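Local coordinates for protein uncharacterized esterase YxiM (Bacillus subtilis, PDB 2O14) that is probably a hydrolase of the GDSL lipolytic family, an esterase whose natural substrate is unknown, carrying an N-terminal galactose-binding-like beta domain, at residues V15-F20 / A149-K154; T79-L84 / Q131-V136; N86-V91 / K153-Q158; V91-G96 / D121-P126. All coordinates share one frame; numbering follows the deposited sequence.

All four contacts lie in the N-terminal, galactose-binding-like beta domain, their centres 9 to 14 Å apart. Strand 146-156 pairs with strand 15-20 in contact 1 and with strand 87-95 in contact 3; strand 87-95 then pairs with strand 120-127 in contact 4, so these strands belong to one sheet. Contact 2 joins strands 80-83 and 131-138 of the second, antiparallel sheet, and its apolar side chains pack against those of contact 1. Along the chain, contact 4 is nested inside the loops closed by the other three, whereas contacts 2 and 3 cross. Strands close in space but distant in sequence thus build a two-sheet sandwich, with a manganese ion bound at one end of contact 1.

Contact 1 of 4, residues V15-F20 / A149-K154; sequences VYQFDF and ALKIKK. With MN (manganese (II) ion), chain B.
Phe-20 turns an edge of its ring to Leu-150, CE2 lying 3.5 Å from Leu-150 CG, where the first strand of the beta sandwich, 15-20, runs antiparallel to strand 146-156. Phe-18, Leu-150 and Ile-152 lie on the face turned to the second sheet, where apolar residues suit the interior; Tyr-16 continues that face toward the margin. Phe-20 has CG anti to the carbonyl carbon (chi1 -64°), which brings the ring edge, CD2 and CE2, against Ala-149 and Leu-150. Cutting Phe-20 back to an alanine is likely to open a gap beside Leu-150 and to cost Phe-80 of the second sheet an edge-to-face partner. Phe-18 also offers its edge, CE2 meeting Ile-152 CD1 at 4.1 Å, and it too meets Phe-80 edge-to-face. On the other face Gln-17 and Lys-151 run side by side, OE1 of the glutamine 3.7 Å from Lys-151 CE; such long chains cover the sheet with carbon and keep polar groups at their tips. Straight backbone bonds, such as Tyr-16 N to Ile-152 O at 2.8 Å, fix the register. Asp-19, on the Gln-17 face, suits a metal site: with Ser-24 and Asp-65 it binds the manganese ion, gripping it through OD1, at 2.4 Å, and OD2, at 2.3 Å.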
# COMPACT_ATOMS: atom_id res chain seq x y z
N VAL A 15 11.21 -18.31 -13.76
CA VAL A 15 11.62 -17.06 -13.14
C VAL A 15 12.45 -16.19 -14.10
O VAL A 15 13.41 -16.67 -14.71
CB VAL A 15 12.44 -17.31 -11.84
CG1 VAL A 15 13.70 -18.11 -12.16
CG2 VAL A 15 12.80 -15.98 -11.19
N TYR A 16 12.06 -14.93 -14.22
CA TYR A 16 12.73 -13.97 -15.09
C TYR A 16 13.43 -12.96 -14.17
O TYR A 16 12.79 -12.38 -13.30
CB TYR A 16 11.72 -13.23 -15.97
CG TYR A 16 10.84 -14.14 -16.81
CD1 TYR A 16 9.93 -15.01 -16.22
CD2 TYR A 16 10.92 -14.12 -18.20
CE1 TYR A 16 9.12 -15.85 -16.99
CE2 TYR A 16 10.12 -14.94 -18.98
CZ TYR A 16 9.22 -15.80 -18.37
OH TYR A 16 8.44 -16.63 -19.15
N GLN A 17 14.72 -12.75 -14.37
CA GLN A 17 15.47 -11.82 -13.53
C GLN A 17 16.19 -10.77 -14.35
O GLN A 17 16.97 -11.08 -15.25
CB GLN A 17 16.45 -12.59 -12.65
CG GLN A 17 15.73 -13.53 -11.70
CD GLN A 17 16.67 -14.32 -10.80
OE1 GLN A 17 16.22 -15.11 -9.98
NE2 GLN A 17 17.97 -14.10 -10.96
N PHE A 18 15.93 -9.51 -14.02
CA PHE A 18 16.51 -8.38 -14.73
C PHE A 18 17.33 -7.48 -13.83
O PHE A 18 16.86 -7.07 -12.77
CB PHE A 18 15.39 -7.58 -15.40
CG PHE A 18 14.56 -8.38 -16.37
CD1 PHE A 18 15.07 -8.72 -17.62
CD2 PHE A 18 13.29 -8.81 -16.03
CE1 PHE A 18 14.32 -9.50 -18.51
CE2 PHE A 18 12.52 -9.59 -16.91
CZ PHE A 18 13.04 -9.93 -18.15
N ASP A 19 18.55 -7.19 -14.25
CA ASP A 19 19.45 -6.31 -13.51
C ASP A 19 19.55 -5.03 -14.33
O ASP A 19 20.27 -4.98 -15.33
CB ASP A 19 20.83 -6.96 -13.34
CG ASP A 19 21.89 -5.99 -12.84
OD1 ASP A 19 21.52 -4.98 -12.20
OD2 ASP A 19 23.10 -6.23 -13.07
N PHE A 20 18.82 -4.00 -13.92
CA PHE A 20 18.79 -2.73 -14.63
C PHE A 20 20.00 -1.84 -14.38
O PHE A 20 20.47 -1.71 -13.25
CB PHE A 20 17.51 -1.98 -14.25
CG PHE A 20 16.25 -2.69 -14.68
CD1 PHE A 20 15.76 -2.53 -15.98
CD2 PHE A 20 15.57 -3.53 -13.80
CE1 PHE A 20 14.61 -3.20 -16.40
CE2 PHE A 20 14.42 -4.21 -14.21
CZ PHE A 20 13.94 -4.05 -15.51
N ALA A 149 16.38 -3.66 -10.05
CA ALA A 149 16.18 -5.04 -10.46
C ALA A 149 14.74 -5.51 -10.36
O ALA A 149 13.92 -4.91 -9.68
CB ALA A 149 17.07 -5.96 -9.63
N LEU A 150 14.45 -6.61 -11.05
CA LEU A 150 13.13 -7.21 -11.02
C LEU A 150 13.28 -8.72 -11.02
O LEU A 150 14.15 -9.27 -11.71
CB LEU A 150 12.30 -6.83 -12.24
CG LEU A 150 11.66 -5.45 -12.36
CD1 LEU A 150 10.82 -5.41 -13.64
CD2 LEU A 150 10.79 -5.18 -11.14
N LYS A 151 12.45 -9.39 -10.23
CA LYS A 151 12.42 -10.84 -10.17
C LYS A 151 10.95 -11.16 -10.40
O LYS A 151 10.09 -10.81 -9.60
CB LYS A 151 12.86 -11.37 -8.81
CG LYS A 151 14.36 -11.49 -8.64
CD LYS A 151 14.69 -12.25 -7.36
CE LYS A 151 16.18 -12.54 -7.25
NZ LYS A 151 16.47 -13.38 -6.05
N ILE A 152 10.67 -11.83 -11.52
CA ILE A 152 9.31 -12.18 -11.88
C ILE A 152 9.15 -13.71 -11.89
O ILE A 152 9.81 -14.41 -12.65
CB ILE A 152 8.97 -11.59 -13.26
CG1 ILE A 152 9.18 -10.07 -13.21
CG2 ILE A 152 7.55 -11.95 -13.66
CD1 ILE A 152 9.20 -9.40 -14.56
N LYS A 153 8.27 -14.21 -11.02
CA LYS A 153 8.05 -15.64 -10.92
C LYS A 153 6.58 -16.00 -11.12
O LYS A 153 5.69 -15.38 -10.54
CB LYS A 153 8.52 -16.13 -9.54
CG LYS A 153 8.66 -17.63 -9.44
CD LYS A 153 9.09 -18.08 -8.05
CE LYS A 153 7.96 -17.94 -7.05
NZ LYS A 153 8.30 -18.59 -5.75
N LYS A 154 6.33 -17.02 -11.93
CA LYS A 154 4.97 -17.45 -12.20
C LYS A 154 4.42 -18.29 -11.04
O LYS A 154 5.06 -19.24 -10.60
CB LYS A 154 4.92 -18.26 -13.50
CG LYS A 154 3.50 -18.54 -13.99
CD LYS A 154 3.48 -19.13 -15.40
CE LYS A 154 2.04 -19.30 -15.87
NZ LYS A 154 1.93 -19.81 -17.27
MN MN B . 23.64 -4.00 -12.80
O HOH W 1 22.61 -3.96 -14.91
O HOH W 2 24.78 -4.38 -11.00

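Contact 2 of 4, residues T79-L84 / Q131-V136; sequences TFNVDL and QLNLLV
Asn-133 ND2 reaches across to Asn-81 OD1 at 2.9 Å, but comes from above the amide plane of Asn-81, the two amide planes standing 69° apart. Beside it Gln-131 NE2 gives a hydrogen to Asp-83 OD1 at 2.8 Å; here the amide and carboxylate lie nearly parallel, 12° apart, and the oxygen is met on its syn side. Amides suit this row because each can give and accept: Asn-133 ND2 also bonds Gln-131 OE1 at 3.0 Å, while Asn-81 OD1 takes a second hydrogen, from Thr-79 OG1, at 2.7 Å. A leucine in place of Gln-131 would probably leave Asp-83 OD1 without this donor and the Asn-133 amide freer to turn. Asn-81, Asp-83, Gln-131 and Asn-133 line one face of an antiparallel pair in the second sheet of the galactose-binding-like sandwich. Its other face is apolar, with Val-82 CG1 against Leu-132 CB at 3.6 Å and Leu-84 CD1 alongside the same CB. Backbone bonds such as Leu-132 N to Val-82 O, 2.9 Å, hold the register. Farther out, Tyr-38 OH bonds Asp-83 OD2 and helps position that carboxylate. On the apolar face, Val-82 and Leu-132 both press on Ile-152 of the facing sheet, and Phe-80 meets Phe-46 edge-to-face.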
# COMPACT_ATOMS: atom_id res chain seq x y z
N THR A 79 7.24 2.55 -20.05
CA THR A 79 7.37 1.35 -19.23
C THR A 79 8.44 0.38 -19.69
O THR A 79 9.01 0.50 -20.77
CB THR A 79 6.06 0.55 -19.22
OG1 THR A 79 5.67 0.26 -20.58
CG2 THR A 79 4.95 1.32 -18.51
N PHE A 80 8.72 -0.59 -18.82
CA PHE A 80 9.63 -1.67 -19.13
C PHE A 80 8.63 -2.77 -19.45
O PHE A 80 7.75 -3.05 -18.63
CB PHE A 80 10.44 -2.08 -17.90
CG PHE A 80 11.10 -3.43 -18.04
CD1 PHE A 80 12.16 -3.61 -18.93
CD2 PHE A 80 10.66 -4.52 -17.30
CE1 PHE A 80 12.76 -4.86 -19.08
CE2 PHE A 80 11.25 -5.77 -17.44
CZ PHE A 80 12.31 -5.94 -18.33
N ASN A 81 8.73 -3.38 -20.62
CA ASN A 81 7.80 -4.44 -20.99
C ASN A 81 8.49 -5.78 -21.00
O ASN A 81 9.69 -5.88 -21.28
CB ASN A 81 7.22 -4.22 -22.39
CG ASN A 81 6.73 -2.81 -22.61
OD1 ASN A 81 6.32 -2.13 -21.67
ND2 ASN A 81 6.76 -2.36 -23.86
N VAL A 82 7.73 -6.82 -20.67
CA VAL A 82 8.24 -8.18 -20.68
C VAL A 82 7.10 -9.12 -21.07
O VAL A 82 6.07 -9.18 -20.40
CB VAL A 82 8.83 -8.59 -19.30
CG1 VAL A 82 7.84 -8.31 -18.19
CG2 VAL A 82 9.21 -10.07 -19.33
N ASP A 83 7.28 -9.82 -22.18
CA ASP A 83 6.27 -10.76 -22.64
C ASP A 83 6.28 -11.97 -21.71
O ASP A 83 7.35 -12.49 -21.38
CB ASP A 83 6.56 -11.19 -24.08
CG ASP A 83 6.54 -10.02 -25.05
OD1 ASP A 83 5.62 -9.19 -24.94
OD2 ASP A 83 7.43 -9.95 -25.92
N LEU A 84 5.10 -12.40 -21.29
CA LEU A 84 4.97 -13.54 -20.38
C LEU A 84 3.72 -14.36 -20.67
O LEU A 84 2.67 -13.81 -21.00
CB LEU A 84 4.86 -13.04 -18.94
CG LEU A 84 5.94 -12.13 -18.35
CD1 LEU A 84 5.46 -11.59 -17.00
CD2 LEU A 84 7.24 -12.90 -18.19
N GLN A 131 1.63 -9.75 -21.65
CA GLN A 131 2.75 -8.83 -21.47
C GLN A 131 2.59 -7.96 -20.22
O GLN A 131 1.50 -7.46 -19.93
CB GLN A 131 2.89 -7.93 -22.70
CG GLN A 131 4.12 -7.04 -22.70
CD GLN A 131 4.18 -6.14 -23.92
OE1 GLN A 131 3.44 -5.16 -24.02
NE2 GLN A 131 5.06 -6.46 -24.86
N LEU A 132 3.69 -7.78 -19.49
CA LEU A 132 3.70 -6.97 -18.27
C LEU A 132 4.36 -5.62 -18.59
O LEU A 132 5.44 -5.58 -19.18
CB LEU A 132 4.49 -7.68 -17.17
CG LEU A 132 4.74 -6.90 -15.87
CD1 LEU A 132 3.42 -6.67 -15.14
CD2 LEU A 132 5.70 -7.68 -14.99
N ASN A 133 3.71 -4.53 -18.19
CA ASN A 133 4.24 -3.19 -18.44
C ASN A 133 4.32 -2.47 -17.10
O ASN A 133 3.30 -2.12 -16.50
CB ASN A 133 3.35 -2.43 -19.42
CG ASN A 133 2.93 -3.30 -20.60
OD1 ASN A 133 1.98 -4.07 -20.50
ND2 ASN A 133 3.65 -3.19 -21.71
N LEU A 134 5.55 -2.25 -16.65
CA LEU A 134 5.81 -1.64 -15.35
C LEU A 134 6.71 -0.41 -15.38
O LEU A 134 7.52 -0.23 -16.29
CB LEU A 134 6.42 -2.73 -14.44
CG LEU A 134 6.93 -2.45 -13.03
CD1 LEU A 134 7.08 -3.77 -12.28
CD2 LEU A 134 8.26 -1.70 -13.08
N LEU A 135 6.55 0.46 -14.39
CA LEU A 135 7.38 1.64 -14.26
C LEU A 135 7.40 2.05 -12.80
O LEU A 135 6.57 1.60 -12.01
CB LEU A 135 6.86 2.82 -15.10
CG LEU A 135 5.62 3.61 -14.64
CD1 LEU A 135 5.72 5.04 -15.16
CD2 LEU A 135 4.34 2.94 -15.13
N VAL A 136 8.39 2.86 -12.43
CA VAL A 136 8.50 3.37 -11.07
C VAL A 136 7.95 4.76 -11.29
O VAL A 136 8.30 5.42 -12.27
CB VAL A 136 9.96 3.41 -10.60
CG1 VAL A 136 10.05 3.98 -9.18
CG2 VAL A 136 10.54 2.00 -10.64

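Contact 3 of 4, residues N86-V91 / K153-Q158; sequences NGLYEV and KKLSDQ
A classic beta bulge interrupts this antiparallel pair of the sandwich: Leu-155 and Ser-156 both face Leu-88. Leu-88 O takes a bond from Leu-155 N at 2.8 Å and a weak, longer one from Ser-156 N, and the register slips by one residue. Beyond the slip Glu-90 N bonds Lys-153 O. Lys-154 is fully extended, with CG opposite the backbone N (chi1 -170°), which carries the chain across the Tyr-89 ring, CG over one face, 4.1 Å from the centroid in a CH-pi contact, and CD on toward the hydroxyl. A long aliphatic chain with a charged tip suits this place, because NZ passes beyond the ring to a salt bridge with Asp-157 OD1 at 2.9 Å and a weak bond to Asn-86 O. The tyrosine hydroxyl bonds Pro-85 O. Gly-87 has backbone angles (phi 151°, psi -170°) that call for glycine, and any CB would clash with Ser-156 O. Leu-155, turned toward strand 87-95 at the bulge, packs CD1 on Glu-90 CB at 3.8 Å. Ser-156 OG closes an ST turn by accepting from Gln-158 N. Strand 87-95 lies between its two partners here, strand 146-156 along one edge and strand 120-127 along the other.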
# COMPACT_ATOMS: atom_id res chain seq x y z
N ASN A 86 0.31 -16.03 -20.13
CA ASN A 86 -0.72 -15.59 -19.20
C ASN A 86 -0.72 -16.41 -17.91
O ASN A 86 -0.34 -17.58 -17.91
CB ASN A 86 -2.09 -15.65 -19.87
CG ASN A 86 -2.30 -14.54 -20.88
OD1 ASN A 86 -3.14 -14.65 -21.78
ND2 ASN A 86 -1.54 -13.46 -20.74
N GLY A 87 -1.14 -15.78 -16.82
CA GLY A 87 -1.19 -16.44 -15.52
C GLY A 87 -1.01 -15.44 -14.40
O GLY A 87 -1.05 -14.23 -14.64
N LEU A 88 -0.83 -15.92 -13.18
CA LEU A 88 -0.62 -15.04 -12.03
C LEU A 88 0.88 -15.02 -11.74
O LEU A 88 1.51 -16.07 -11.67
CB LEU A 88 -1.37 -15.56 -10.80
CG LEU A 88 -1.27 -14.65 -9.58
CD1 LEU A 88 -2.12 -13.40 -9.82
CD2 LEU A 88 -1.76 -15.39 -8.33
N TYR A 89 1.44 -13.83 -11.58
CA TYR A 89 2.87 -13.70 -11.33
C TYR A 89 3.23 -12.99 -10.03
O TYR A 89 2.47 -12.18 -9.51
CB TYR A 89 3.57 -12.96 -12.48
CG TYR A 89 3.70 -13.76 -13.75
CD1 TYR A 89 2.63 -13.91 -14.62
CD2 TYR A 89 4.90 -14.40 -14.06
CE1 TYR A 89 2.75 -14.67 -15.79
CE2 TYR A 89 5.03 -15.16 -15.22
CZ TYR A 89 3.95 -15.29 -16.08
OH TYR A 89 4.08 -16.04 -17.23
N GLU A 90 4.41 -13.32 -9.51
CA GLU A 90 4.91 -12.69 -8.30
C GLU A 90 6.00 -11.77 -8.81
O GLU A 90 6.89 -12.21 -9.54
CB GLU A 90 5.51 -13.72 -7.35
CG GLU A 90 6.15 -13.08 -6.11
CD GLU A 90 6.86 -14.09 -5.22
OE1 GLU A 90 7.99 -14.52 -5.57
OE2 GLU A 90 6.28 -14.46 -4.18
N VAL A 91 5.94 -10.50 -8.43
CA VAL A 91 6.95 -9.55 -8.85
C VAL A 91 7.69 -8.94 -7.66
O VAL A 91 7.09 -8.28 -6.81
CB VAL A 91 6.32 -8.40 -9.67
CG1 VAL A 91 7.40 -7.43 -10.12
CG2 VAL A 91 5.58 -8.95 -10.86
N LYS A 153 8.27 -14.21 -11.02
CA LYS A 153 8.05 -15.64 -10.92
C LYS A 153 6.58 -16.00 -11.12
O LYS A 153 5.69 -15.38 -10.54
CB LYS A 153 8.52 -16.13 -9.54
CG LYS A 153 8.66 -17.63 -9.44
CD LYS A 153 9.09 -18.08 -8.05
CE LYS A 153 7.96 -17.94 -7.05
NZ LYS A 153 8.30 -18.59 -5.75
N LYS A 154 6.33 -17.02 -11.93
CA LYS A 154 4.97 -17.45 -12.20
C LYS A 154 4.42 -18.29 -11.04
O LYS A 154 5.06 -19.24 -10.60
CB LYS A 154 4.92 -18.26 -13.50
CG LYS A 154 3.50 -18.54 -13.99
CD LYS A 154 3.48 -19.13 -15.40
CE LYS A 154 2.04 -19.30 -15.87
NZ LYS A 154 1.93 -19.81 -17.27
N LEU A 155 3.24 -17.92 -10.55
CA LEU A 155 2.62 -18.62 -9.43
C LEU A 155 1.54 -19.61 -9.86
O LEU A 155 1.35 -20.64 -9.22
CB LEU A 155 2.01 -17.61 -8.46
CG LEU A 155 2.97 -16.64 -7.78
CD1 LEU A 155 2.17 -15.57 -7.03
CD2 LEU A 155 3.89 -17.39 -6.82
N SER A 156 0.82 -19.28 -10.93
CA SER A 156 -0.26 -20.15 -11.40
C SER A 156 -0.57 -19.91 -12.86
O SER A 156 -0.30 -18.83 -13.38
CB SER A 156 -1.51 -19.88 -10.57
OG SER A 156 -2.66 -20.45 -11.18
N ASP A 157 -1.12 -20.92 -13.53
CA ASP A 157 -1.49 -20.80 -14.94
C ASP A 157 -2.83 -20.09 -15.04
O ASP A 157 -3.25 -19.69 -16.13
CB ASP A 157 -1.60 -22.17 -15.62
CG ASP A 157 -0.26 -22.87 -15.74
OD1 ASP A 157 0.75 -22.19 -15.99
OD2 ASP A 157 -0.24 -24.12 -15.59
N GLN A 158 -3.50 -19.96 -13.90
CA GLN A 158 -4.79 -19.28 -13.85
C GLN A 158 -4.52 -17.80 -13.64
O GLN A 158 -4.00 -17.40 -12.60
CB GLN A 158 -5.62 -19.80 -12.68
CG GLN A 158 -6.04 -21.25 -12.77
CD GLN A 158 -6.88 -21.53 -13.99
OE1 GLN A 158 -7.74 -20.73 -14.37
NE2 GLN A 158 -6.64 -22.68 -14.62

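Contact 4 of 4, residues V91-G96 / D121-P126; sequences VKVTLG and DTFQIP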
# COMPACT_ATOMS: atom_id res chain seq x y z
N VAL A 91 5.94 -10.50 -8.43
CA VAL A 91 6.95 -9.55 -8.85
C VAL A 91 7.69 -8.94 -7.66
O VAL A 91 7.09 -8.28 -6.81
CB VAL A 91 6.32 -8.40 -9.67
CG1 VAL A 91 7.40 -7.43 -10.12
CG2 VAL A 91 5.58 -8.95 -10.86
N LYS A 92 8.99 -9.19 -7.59
CA LYS A 92 9.79 -8.63 -6.52
C LYS A 92 10.47 -7.41 -7.13
O LYS A 92 11.15 -7.52 -8.15
CB LYS A 92 10.84 -9.63 -6.05
CG LYS A 92 11.76 -9.07 -4.98
CD LYS A 92 13.03 -9.89 -4.85
CE LYS A 92 14.03 -9.25 -3.90
NZ LYS A 92 15.30 -10.03 -3.85
N VAL A 93 10.26 -6.26 -6.51
CA VAL A 93 10.83 -5.01 -7.01
C VAL A 93 11.99 -4.52 -6.15
O VAL A 93 11.91 -4.54 -4.93
CB VAL A 93 9.78 -3.88 -7.03
CG1 VAL A 93 10.39 -2.60 -7.58
CG2 VAL A 93 8.58 -4.30 -7.86
N THR A 94 13.06 -4.08 -6.81
CA THR A 94 14.23 -3.54 -6.13
C THR A 94 14.55 -2.22 -6.80
O THR A 94 14.99 -2.19 -7.95
CB THR A 94 15.46 -4.47 -6.26
OG1 THR A 94 15.12 -5.79 -5.81
CG2 THR A 94 16.61 -3.92 -5.42
N LEU A 95 14.33 -1.12 -6.09
CA LEU A 95 14.58 0.21 -6.63
C LEU A 95 16.04 0.64 -6.58
O LEU A 95 16.89 -0.05 -6.00
CB LEU A 95 13.74 1.25 -5.88
CG LEU A 95 12.23 1.04 -5.75
CD1 LEU A 95 11.59 2.24 -5.05
CD2 LEU A 95 11.62 0.84 -7.14
N GLY A 96 16.32 1.79 -7.19
CA GLY A 96 17.67 2.34 -7.17
C GLY A 96 17.68 3.36 -6.04
O GLY A 96 17.00 3.15 -5.03
N ASP A 121 10.13 -4.75 -2.29
CA ASP A 121 8.80 -5.19 -1.91
C ASP A 121 8.37 -6.19 -2.96
O ASP A 121 9.00 -6.28 -4.02
CB ASP A 121 7.80 -4.03 -1.88
CG ASP A 121 6.64 -4.30 -0.93
OD1 ASP A 121 6.35 -5.49 -0.65
OD2 ASP A 121 6.01 -3.33 -0.47
N THR A 122 7.30 -6.92 -2.68
CA THR A 122 6.81 -7.93 -3.60
C THR A 122 5.30 -7.84 -3.73
O THR A 122 4.60 -7.56 -2.76
CB THR A 122 7.19 -9.34 -3.10
OG1 THR A 122 8.61 -9.44 -3.00
CG2 THR A 122 6.68 -10.40 -4.05
N PHE A 123 4.79 -8.09 -4.93
CA PHE A 123 3.34 -8.07 -5.13
C PHE A 123 2.97 -9.07 -6.21
O PHE A 123 3.80 -9.46 -7.03
CB PHE A 123 2.87 -6.66 -5.53
CG PHE A 123 3.38 -6.20 -6.86
CD1 PHE A 123 2.62 -6.40 -8.01
CD2 PHE A 123 4.61 -5.56 -6.97
CE1 PHE A 123 3.09 -5.97 -9.25
CE2 PHE A 123 5.09 -5.12 -8.21
CZ PHE A 123 4.32 -5.32 -9.35
N GLN A 124 1.72 -9.51 -6.20
CA GLN A 124 1.25 -10.47 -7.19
C GLN A 124 0.39 -9.73 -8.20
O GLN A 124 -0.27 -8.76 -7.87
CB GLN A 124 0.45 -11.56 -6.50
CG GLN A 124 1.27 -12.33 -5.50
CD GLN A 124 0.48 -13.41 -4.79
OE1 GLN A 124 1.03 -14.19 -4.01
NE2 GLN A 124 -0.83 -13.47 -5.06
N ILE A 125 0.41 -10.20 -9.45
CA ILE A 125 -0.36 -9.54 -10.49
C ILE A 125 -0.73 -10.50 -11.61
O ILE A 125 0.09 -11.30 -12.06
CB ILE A 125 0.46 -8.37 -11.10
CG1 ILE A 125 -0.37 -7.60 -12.12
CG2 ILE A 125 1.72 -8.92 -11.78
CD1 ILE A 125 0.36 -6.40 -12.70
N PRO A 126 -1.99 -10.46 -12.06
CA PRO A 126 -2.36 -11.37 -13.15
C PRO A 126 -1.95 -10.77 -14.50
O PRO A 126 -2.07 -9.57 -14.71
CB PRO A 126 -3.87 -11.50 -12.99
CG PRO A 126 -4.28 -10.16 -12.44
CD PRO A 126 -3.19 -9.88 -11.42
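Phe-123 and Val-91 stand side by side on the same face of an antiparallel strand pair, the valine over one face of the ring. Followed outward from CB, the phenylalanine first has CG placed between the backbone N and the carbonyl carbon (chi1 66°), which swings the ring toward strand 87-95. CD2 then comes to 3.7 Å from Val-91 O. Next along that side, CE2 meets Val-93 CG2 at 3.6 Å, the methyl lying at the ring edge, and touches Val-91 CG1 as well. On the other side of the ring, CE1 approaches Val-91 CB. At the tip, CZ lies 3.7 Å from Val-91 CB, the atom that makes a CH-pi contact 3.9 Å from the ring centroid. Branched valines suit such a place, since each offers a methyl or methine to a flat ring without a long chain to be ordered. Val-91 CG2 turns instead to Ile-125 CG2, extending the apolar row.

The backbone holds this row in register: Val-91 N bonds Phe-123 O at 2.8 Å, and Val-93 N bonds Asp-121 O. On the other face the Thr-122 hydroxyl lies against the Lys-92 methylenes, polar-tipped residues suited to a more open surface. Asp-121 bonds its neighbour's amide, Thr-122 N, through OD1, and Tyr-177 OH through OD2. In the sandwich, strand 87-95 has strand 146-156 along its other edge, while Phe-123 also packs on Val-111 of strand 108-115, in the second sheet.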